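PDB 4XDN: MAU2 chromatid cohesion factor homolog from Saccharomyces cerevisiae, which forms a complex with the SCC2 protein that is required for cohesin to associate with chromosomes, and so takes part in sister chromatid cohesion. Local coordinates for residues N64-I67 / Q68-L72. Numbering follows the deposited sequence.
Sequences NMSI and QMFQL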
loop_
_atom_site.group_PDB
_atom_site.type_symbol
_atom_site.label_atom_id
_atom_site.label_comp_id
_atom_site.label_asym_id
_atom_site.label_seq_id
_atom_site.Cartn_x
_atom_site.Cartn_y
_atom_site.Cartn_z
ATOM N N ASN A 64 33.001 -4.348 7.195
ATOM C CA ASN A 64 34.169 -4.152 6.353
ATOM C C ASN A 64 35.173 -5.278 6.573
ATOM O O ASN A 64 35.628 -5.913 5.622
ATOM C CB ASN A 64 34.813 -2.798 6.644
ATOM C CG ASN A 64 35.833 -2.398 5.599
ATOM O OD1 ASN A 64 35.645 -2.645 4.410
ATOM N ND2 ASN A 64 36.918 -1.774 6.039
ATOM N N MET A 65 35.500 -5.531 7.836
ATOM C CA MET A 65 36.415 -6.609 8.186
ATOM C C MET A 65 35.899 -7.957 7.698
ATOM O O MET A 65 36.659 -8.744 7.141
ATOM C CB MET A 65 36.637 -6.654 9.698
ATOM C CG MET A 65 37.681 -5.670 10.189
ATOM S SD MET A 65 39.337 -6.004 9.555
ATOM C CE MET A 65 39.667 -7.598 10.298
ATOM N N SER A 66 34.612 -8.221 7.900
ATOM C CA SER A 66 34.026 -9.485 7.468
ATOM C C SER A 66 34.211 -9.690 5.968
ATOM O O SER A 66 34.630 -10.758 5.523
ATOM C CB SER A 66 32.541 -9.539 7.816
ATOM O OG SER A 66 31.945 -10.711 7.283
ATOM N N ILE A 67 33.895 -8.657 5.194
ATOM C CA ILE A 67 34.027 -8.715 3.747
ATOM C C ILE A 67 35.485 -8.913 3.342
ATOM O O ILE A 67 35.785 -9.724 2.467
ATOM C CB ILE A 67 33.471 -7.436 3.086
ATOM C CG1 ILE A 67 31.956 -7.369 3.284
ATOM C CG2 ILE A 67 33.787 -7.404 1.592
ATOM C CD1 ILE A 67 31.358 -6.000 3.019
ATOM N N GLN A 68 36.385 -8.174 3.982
ATOM C CA GLN A 68 37.799 -8.239 3.639
ATOM C C GLN A 68 38.377 -9.614 3.961
ATOM O O GLN A 68 39.247 -10.111 3.246
ATOM C CB GLN A 68 38.581 -7.151 4.376
ATOM C CG GLN A 68 38.101 -5.728 4.065
ATOM C CD GLN A 68 39.123 -4.865 3.340
ATOM O OE1 GLN A 68 40.254 -5.277 3.088
ATOM N NE2 GLN A 68 38.718 -3.645 3.004
ATOM N N MET A 69 37.885 -10.229 5.033
ATOM C CA MET A 69 38.323 -11.568 5.408
ATOM C C MET A 69 37.822 -12.595 4.393
ATOM O O MET A 69 38.540 -13.535 4.041
ATOM C CB MET A 69 37.836 -11.917 6.817
ATOM C CG MET A 69 38.470 -11.062 7.922
ATOM S SD MET A 69 40.186 -11.463 8.281
ATOM C CE MET A 69 39.979 -12.677 9.576
ATOM N N PHE A 70 36.592 -12.409 3.916
ATOM C CA PHE A 70 36.056 -13.252 2.851
ATOM C C PHE A 70 36.882 -13.102 1.576
ATOM O O PHE A 70 37.227 -14.092 0.928
ATOM C CB PHE A 70 34.595 -12.902 2.552
ATOM C CG PHE A 70 33.605 -13.498 3.519
ATOM C CD1 PHE A 70 33.673 -14.836 3.878
ATOM C CD2 PHE A 70 32.595 -12.714 4.060
ATOM C CE1 PHE A 70 32.757 -15.379 4.761
ATOM C CE2 PHE A 70 31.678 -13.251 4.947
ATOM C CZ PHE A 70 31.759 -14.585 5.298
ATOM N N GLN A 71 37.183 -11.858 1.216
ATOM C CA GLN A 71 37.977 -11.573 0.026
ATOM C C GLN A 71 39.356 -12.202 0.154
ATOM O O GLN A 71 39.950 -12.646 -0.831
ATOM C CB GLN A 71 38.096 -10.065 -0.193
ATOM C CG GLN A 71 36.807 -9.428 -0.668
ATOM C CD GLN A 71 36.899 -7.921 -0.820
ATOM O OE1 GLN A 71 37.587 -7.245 -0.057
ATOM N NE2 GLN A 71 36.200 -7.388 -1.815
ATOM N N LEU A 72 39.851 -12.239 1.384
ATOM C CA LEU A 72 41.138 -12.843 1.686
ATOM C C LEU A 72 41.147 -14.310 1.268
ATOM O O LEU A 72 42.117 -14.791 0.684
ATOM C CB LEU A 72 41.435 -12.708 3.180
ATOM C CG LEU A 72 42.868 -12.464 3.651
ATOM C CD1 LEU A 72 43.532 -11.298 2.929
ATOM C CD2 LEU A 72 42.835 -12.207 5.146
#
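Asn-64 to Gln-68 and Ile-67 to Gln-71 are the first and last of four successive i to i+4 pairs in one alpha-helix, residues 53-76, within the largely helical cohesin-loading chain. Each carbonyl accepts the amide four residues on: Gln-68 N lies 2.9 Å from Asn-64 O, and the last bond, Gln-71 N to Ile-67 O, is 2.8 Å with an N-H...O angle of 162°.

Side chains follow the same spacing. Asn-64 and Gln-68 run side by side, but their amide planes stand nearly perpendicular, with Asn-64 OD1 3.5 Å from Gln-68 NE2. With chi1 at -167° the Asn-64 amide swings away from its own N and beside its carbonyl carbon, toward the next turn, where Gln-68, bent at chi2 (-115°), brings its NE2 alongside. Three residues along, the branched Ile-67 offers its CG2 methyl to Gln-71 CD at 4.0 Å; the amide carbon thus lies beside an apolar methyl, while NE2 of the same amide makes a weak hydrogen bond to Tyr-108 OH.

Apolar side chains of another protein's chain pack on Asn-64, Met-65, Ile-67 and Leu-72. Flexible methionines suit the face toward helix 29-45, where Met-65 touches Tyr-39 and Met-69 touches Leu-35; within the helix, Met-65 CE rests 4.4 Å from Met-69 CG. The flat ring of Phe-70 touches both that helix, at Ala-36, and helix 81-98, at Met-91. Small Ser-66 meets Arg-40 and Leu-94 of the same two helices; its OG is hydrogen-bonded to Ala-36 O and lies 3.5 Å from Phe-70 CE2.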